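Local coordinates for peptidase M16 domain protein (Alicyclobacillus acidocaldarius subsp. acidocaldarius DSM 446, PDB 4XEA) that probably hydrolyses peptide bonds as a metal-dependent peptidase of the M16 family, with nickel bound in its metal site in the crystal, at residues G131-E136 with D165-V170; E151-M156 with H160-D165. All blocks are in the same frame, centred on the assembly; numbering follows the deposited sequence.

Interaction 1: residues G131-E136 with D165-V170; sequences GIIAQE and DIAGTV
The carboxylate of E136 has the methyl of A167 standing obliquely above its plane beside one oxygen, with A167 CB 3.6 Å from E136 OE1, while the nickel ion lies about 3 Å from the E136 side chain. This is the metal site of an M16 peptidase: H61 and H65, from the HxxEH sequence of helix 59-66, and E136, from helix 123-141, bind the metal, in the arrangement the family uses for a catalytic zinc. CG of E136 lies anti to the backbone N (chi1 -180°), and a bend at chi2 then turns the carboxylate to where it meets both the metal and A167. The methyl offers no hydrogen bond; it is a van der Waals neighbour of the oxygen. A167 also touches H61 and I137, so this alanine meets both helices that supply the metal ligands.

One turn back along the helix, I133 uses its CG2 branch against the same alanine, 4.3 Å from A167 CB and 4.2 Å from A167 O; I133 also packs on F62 of helix 59-66. The next residue, A134, has its CB 4.4 Å from V170 CG1, and V170, the first residue of helix 170-175, thus touches helix 123-141.

No hydrogen bond joins the two segments; the loop is held by its own turn and by a salt bridge to R146. D165 to G168 form a type I turn, closed by G168 N to D165 O. The backbone angles of G168 (phi 89°, psi -158°) would press a CB against the preceding carbonyl oxygen. T169 is the N-cap of helix 170-175, its OG1 accepting from S172 N. At the turn's start, D165 OD1 takes the bond from R146 and a weak one from I166 N, 2.8 Å long.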
loop_
_atom_site.group_PDB
_atom_site.type_symbol
_atom_site.label_atom_id
_atom_site.label_comp_id
_atom_site.label_asym_id
_atom_site.label_seq_id
_atom_site.Cartn_x
_atom_site.Cartn_y
_atom_site.Cartn_z
ATOM N N GLY A 131 -20.924 -17.462 -14.272
ATOM C CA GLY A 131 -20.786 -16.396 -15.269
ATOM C C GLY A 131 -19.896 -15.253 -14.788
ATOM O O GLY A 131 -19.074 -14.712 -15.559
ATOM N N ILE A 132 -20.068 -14.894 -13.504
ATOM C CA ILE A 132 -19.317 -13.805 -12.877
ATOM C C ILE A 132 -17.843 -14.174 -12.773
ATOM O O ILE A 132 -16.978 -13.339 -13.006
ATOM C CB ILE A 132 -19.896 -13.434 -11.478
ATOM C CG1 ILE A 132 -21.328 -12.884 -11.625
ATOM C CG2 ILE A 132 -18.997 -12.437 -10.755
ATOM C CD1 ILE A 132 -22.030 -12.599 -10.305
ATOM N N ILE A 133 -17.555 -15.433 -12.450
ATOM C CA ILE A 133 -16.177 -15.879 -12.314
ATOM C C ILE A 133 -15.521 -16.064 -13.686
ATOM O O ILE A 133 -14.366 -15.690 -13.854
ATOM C CB ILE A 133 -16.059 -17.146 -11.451
ATOM C CG1 ILE A 133 -16.561 -16.853 -10.031
ATOM C CG2 ILE A 133 -14.620 -17.601 -11.373
ATOM C CD1 ILE A 133 -16.767 -18.097 -9.207
ATOM N N ALA A 134 -16.265 -16.570 -14.676
ATOM C CA ALA A 134 -15.712 -16.720 -16.028
ATOM C C ALA A 134 -15.231 -15.380 -16.563
ATOM O O ALA A 134 -14.177 -15.292 -17.184
ATOM C CB ALA A 134 -16.720 -17.327 -16.963
ATOM N N GLN A 135 -16.007 -14.338 -16.302
ATOM C CA GLN A 135 -15.680 -12.988 -16.755
ATOM C C GLN A 135 -14.419 -12.460 -16.092
ATOM O O GLN A 135 -13.546 -11.904 -16.756
ATOM C CB GLN A 135 -16.845 -12.037 -16.459
ATOM C CG GLN A 135 -17.949 -12.125 -17.478
ATOM C CD GLN A 135 -17.563 -11.489 -18.792
ATOM O OE1 GLN A 135 -16.416 -11.072 -18.983
ATOM N NE2 GLN A 135 -18.521 -11.393 -19.708
ATOM N N GLU A 136 -14.362 -12.613 -14.772
ATOM C CA GLU A 136 -13.183 -12.274 -13.976
ATOM C C GLU A 136 -11.927 -12.986 -14.512
ATOM O O GLU A 136 -10.860 -12.374 -14.607
ATOM C CB GLU A 136 -13.441 -12.642 -12.506
ATOM C CG GLU A 136 -12.292 -12.348 -11.524
ATOM C CD GLU A 136 -12.042 -13.501 -10.548
ATOM O OE1 GLU A 136 -10.864 -13.936 -10.451
ATOM O OE2 GLU A 136 -13.012 -13.967 -9.891
ATOM N N ASP A 165 -4.339 -20.778 -12.490
ATOM C CA ASP A 165 -4.592 -19.592 -11.681
ATOM C C ASP A 165 -5.680 -19.870 -10.615
ATOM O O ASP A 165 -6.481 -20.780 -10.735
ATOM C CB ASP A 165 -4.954 -18.371 -12.543
ATOM C CG ASP A 165 -4.666 -17.025 -11.812
ATOM O OD1 ASP A 165 -4.105 -16.998 -10.650
ATOM O OD2 ASP A 165 -5.020 -16.011 -12.392
ATOM N N ILE A 166 -5.670 -19.062 -9.581
ATOM C CA ILE A 166 -6.496 -19.258 -8.398
ATOM C C ILE A 166 -7.983 -19.449 -8.674
ATOM O O ILE A 166 -8.614 -20.298 -8.036
ATOM C CB ILE A 166 -6.193 -18.167 -7.338
ATOM C CG1 ILE A 166 -4.764 -18.421 -6.752
ATOM C CG2 ILE A 166 -7.268 -18.141 -6.227
ATOM C CD1 ILE A 166 -4.150 -17.183 -6.133
ATOM N N ALA A 167 -8.527 -18.704 -9.649
ATOM C CA ALA A 167 -9.931 -18.808 -10.039
ATOM C C ALA A 167 -10.279 -20.038 -10.900
ATOM O O ALA A 167 -11.448 -20.335 -11.119
ATOM C CB ALA A 167 -10.376 -17.499 -10.756
ATOM N N GLY A 168 -9.277 -20.761 -11.363
ATOM C CA GLY A 168 -9.477 -21.905 -12.252
ATOM C C GLY A 168 -9.482 -21.455 -13.691
ATOM O O GLY A 168 -8.958 -20.386 -14.003
ATOM N N THR A 169 -10.089 -22.254 -14.571
ATOM C CA THR A 169 -10.335 -21.844 -15.973
ATOM C C THR A 169 -11.837 -21.662 -16.221
ATOM O O THR A 169 -12.665 -21.998 -15.375
ATOM C CB THR A 169 -9.762 -22.880 -16.986
ATOM O OG1 THR A 169 -10.427 -24.140 -16.819
ATOM C CG2 THR A 169 -8.261 -23.100 -16.777
ATOM N N VAL A 170 -12.191 -21.126 -17.385
ATOM C CA VAL A 170 -13.579 -21.083 -17.807
ATOM C C VAL A 170 -14.188 -22.501 -17.821
ATOM O O VAL A 170 -15.246 -22.735 -17.239
ATOM C CB VAL A 170 -13.711 -20.388 -19.208
ATOM C CG1 VAL A 170 -15.164 -20.404 -19.719
ATOM C CG2 VAL A 170 -13.169 -18.964 -19.140
#

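Interaction 2: residues E151-M156 with H160-D165; sequences ELLRAM and HPVRID
The last turns of helix 144-156 run into a short 3-10 turn at 161-163 that folds back on them, R154 and R163 coming to 5.1 Å between CA atoms. R163 carries the contact. Its CG sits between the backbone N and the carbonyl carbon (chi1 73°), and a bend at chi3 brings NH2 of the guanidinium to the carbonyl of R154. There R163 NH2 donates to R154 O at 3.2 Å, well off the line of the C=O bond, while NE bonds to Y157 O, so two carbonyls at the helix end hold the one group. R154 CG lies over a face of this guanidinium.

The two arginine side chains cross at about a right angle, their guanidinium planes 71° apart, and the charged groups part. R154 NH1 makes a salt bridge to E151 OE2 at 2.8 Å; the oxygen lies in the guanidinium plane but is met from above the carboxylate plane, and R147 shares it. R154 NH2 reaches R163 O through a water, 2.7 Å from each. On the buried side L153 CD1 presses on V162 O at 3.4 Å and meets V162 CG2. Replacing R163 by a leucine would probably leave the carbonyls of R154 and Y157 without this donor and let the 3-10 turn shift on the helix.

Helix 144-156 also packs on the sheet of the chain's second half: L152 and the selenomethionine M156 touch V416 of strand 415-422, and L153, besides meeting V162, touches Y315 of strand 314-321.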
loop_
_atom_site.group_PDB
_atom_site.type_symbol
_atom_site.label_atom_id
_atom_site.label_comp_id
_atom_site.label_asym_id
_atom_site.label_seq_id
_atom_site.Cartn_x
_atom_site.Cartn_y
_atom_site.Cartn_z
ATOM N N GLU A 151 2.664 -17.327 -17.139
ATOM C CA GLU A 151 3.529 -17.971 -18.165
ATOM C C GLU A 151 4.746 -18.654 -17.488
ATOM O O GLU A 151 5.075 -19.776 -17.796
ATOM C CB GLU A 151 3.988 -16.973 -19.238
ATOM C CG GLU A 151 2.913 -16.525 -20.222
ATOM C CD GLU A 151 2.198 -17.693 -20.931
ATOM O OE1 GLU A 151 2.805 -18.785 -21.103
ATOM O OE2 GLU A 151 1.016 -17.496 -21.302
ATOM N N LEU A 152 5.335 -17.976 -16.515
ATOM C CA LEU A 152 6.443 -18.540 -15.721
ATOM C C LEU A 152 6.016 -19.840 -15.024
ATOM O O LEU A 152 6.654 -20.911 -15.201
ATOM C CB LEU A 152 6.926 -17.464 -14.744
ATOM C CG LEU A 152 8.079 -17.709 -13.759
ATOM C CD1 LEU A 152 7.654 -18.698 -12.721
ATOM C CD2 LEU A 152 9.281 -18.137 -14.483
ATOM N N LEU A 153 4.892 -19.797 -14.307
ATOM C CA LEU A 153 4.384 -20.991 -13.634
ATOM C C LEU A 153 4.078 -22.140 -14.570
ATOM O O LEU A 153 4.383 -23.342 -14.236
ATOM C CB LEU A 153 3.165 -20.670 -12.758
ATOM C CG LEU A 153 3.388 -19.771 -11.528
ATOM C CD1 LEU A 153 2.081 -19.590 -10.675
ATOM C CD2 LEU A 153 4.462 -20.355 -10.619
ATOM N N ARG A 154 3.464 -21.804 -15.703
ATOM C CA ARG A 154 3.111 -22.780 -16.706
ATOM C C ARG A 154 4.389 -23.422 -17.316
ATOM O O ARG A 154 4.399 -24.610 -17.604
ATOM C CB ARG A 154 2.246 -22.208 -17.826
ATOM C CG ARG A 154 0.743 -22.176 -17.500
ATOM C CD ARG A 154 -0.146 -21.885 -18.740
ATOM N NE ARG A 154 -0.147 -20.503 -19.233
ATOM C CZ ARG A 154 -0.931 -19.509 -18.785
ATOM N NH1 ARG A 154 -0.855 -18.304 -19.354
ATOM N NH2 ARG A 154 -1.770 -19.690 -17.765
ATOM N N ALA A 155 5.438 -22.626 -17.439
ATOM C CA ALA A 155 6.729 -23.129 -17.918
ATOM C C ALA A 155 7.420 -23.993 -16.825
ATOM O O ALA A 155 7.983 -25.072 -17.103
ATOM C CB ALA A 155 7.608 -21.950 -18.357
HETATM N N MSE A 156 7.358 -23.526 -15.585
HETATM C CA MSE A 156 8.042 -24.169 -14.483
HETATM C C MSE A 156 7.464 -25.543 -14.080
HETATM O O MSE A 156 8.229 -26.481 -13.831
HETATM C CB MSE A 156 8.076 -23.217 -13.285
HETATM C CG MSE A 156 8.714 -23.732 -12.035
HETATM SE SE MSE A 156 8.915 -22.381 -10.637
HETATM C CE MSE A 156 10.176 -21.315 -11.442
ATOM N N HIS A 160 1.747 -29.956 -11.161
ATOM C CA HIS A 160 1.282 -29.380 -9.911
ATOM C C HIS A 160 0.148 -28.341 -10.169
ATOM O O HIS A 160 0.259 -27.543 -11.102
ATOM C CB HIS A 160 2.436 -28.723 -9.155
ATOM C CG HIS A 160 2.130 -28.442 -7.714
ATOM N ND1 HIS A 160 1.220 -27.484 -7.317
ATOM C CD2 HIS A 160 2.566 -29.045 -6.576
ATOM C CE1 HIS A 160 1.130 -27.487 -5.998
ATOM N NE2 HIS A 160 1.933 -28.423 -5.523
ATOM N N PRO A 161 -0.949 -28.376 -9.376
ATOM C CA PRO A 161 -2.037 -27.419 -9.575
ATOM C C PRO A 161 -1.689 -25.936 -9.514
ATOM O O PRO A 161 -2.465 -25.122 -10.051
ATOM C CB PRO A 161 -3.001 -27.744 -8.420
ATOM C CG PRO A 161 -2.788 -29.188 -8.158
ATOM C CD PRO A 161 -1.311 -29.375 -8.351
ATOM N N VAL A 162 -0.555 -25.586 -8.905
ATOM C CA VAL A 162 -0.109 -24.202 -8.818
ATOM C C VAL A 162 0.020 -23.578 -10.232
ATOM O O VAL A 162 0.055 -22.360 -10.392
ATOM C CB VAL A 162 1.192 -24.069 -8.004
ATOM C CG1 VAL A 162 2.403 -24.638 -8.797
ATOM C CG2 VAL A 162 1.446 -22.569 -7.586
ATOM N N ARG A 163 0.070 -24.411 -11.252
ATOM C CA ARG A 163 0.190 -23.919 -12.621
ATOM C C ARG A 163 -1.102 -23.363 -13.208
ATOM O O ARG A 163 -1.075 -22.747 -14.275
ATOM C CB ARG A 163 0.769 -24.994 -13.527
ATOM C CG ARG A 163 -0.116 -26.132 -13.879
ATOM C CD ARG A 163 0.682 -27.244 -14.571
ATOM N NE ARG A 163 1.389 -26.741 -15.782
ATOM C CZ ARG A 163 0.830 -26.468 -16.970
ATOM N NH1 ARG A 163 -0.477 -26.628 -17.200
ATOM N NH2 ARG A 163 1.585 -25.986 -17.939
ATOM N N ILE A 164 -2.218 -23.610 -12.521
ATOM C CA ILE A 164 -3.521 -23.042 -12.842
ATOM C C ILE A 164 -3.801 -21.855 -11.930
ATOM O O ILE A 164 -3.563 -21.914 -10.720
ATOM C CB ILE A 164 -4.620 -24.090 -12.656
ATOM C CG1 ILE A 164 -4.237 -25.341 -13.459
ATOM C CG2 ILE A 164 -5.989 -23.570 -13.169
ATOM C CD1 ILE A 164 -4.158 -25.110 -14.959
ATOM N N ASP A 165 -4.339 -20.778 -12.490
ATOM C CA ASP A 165 -4.592 -19.592 -11.681
ATOM C C ASP A 165 -5.680 -19.870 -10.615
ATOM O O ASP A 165 -6.481 -20.780 -10.735
ATOM C CB ASP A 165 -4.954 -18.371 -12.543
ATOM C CG ASP A 165 -4.666 -17.025 -11.812
ATOM O OD1 ASP A 165 -4.105 -16.998 -10.650
ATOM O OD2 ASP A 165 -5.020 -16.011 -12.392
HETATM O O HOH W 1 -2.482 -21.906 -16.387
#

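Both contacts belong to the part of the chain that runs from helix 123-141 through helix 144-156 to the start of helix 170-175, and all four segments lie within the insulinase (M16) domain. Along the chain they come as 131-136, 151-156, 160-165, 165-170, so interaction 2 folds up between the two partners of interaction 1. Their centres are about 16 Å apart; D165 belongs to both, and T169 CG2 meets I164 CG2 at 4.3 Å. One loop, 160-170, thus leans at its start on the helix packed against the sheet of the chain's second half, and at its end on the helix that gives E136 to the nickel. It therefore probably links the metal site to the face where the two halves meet.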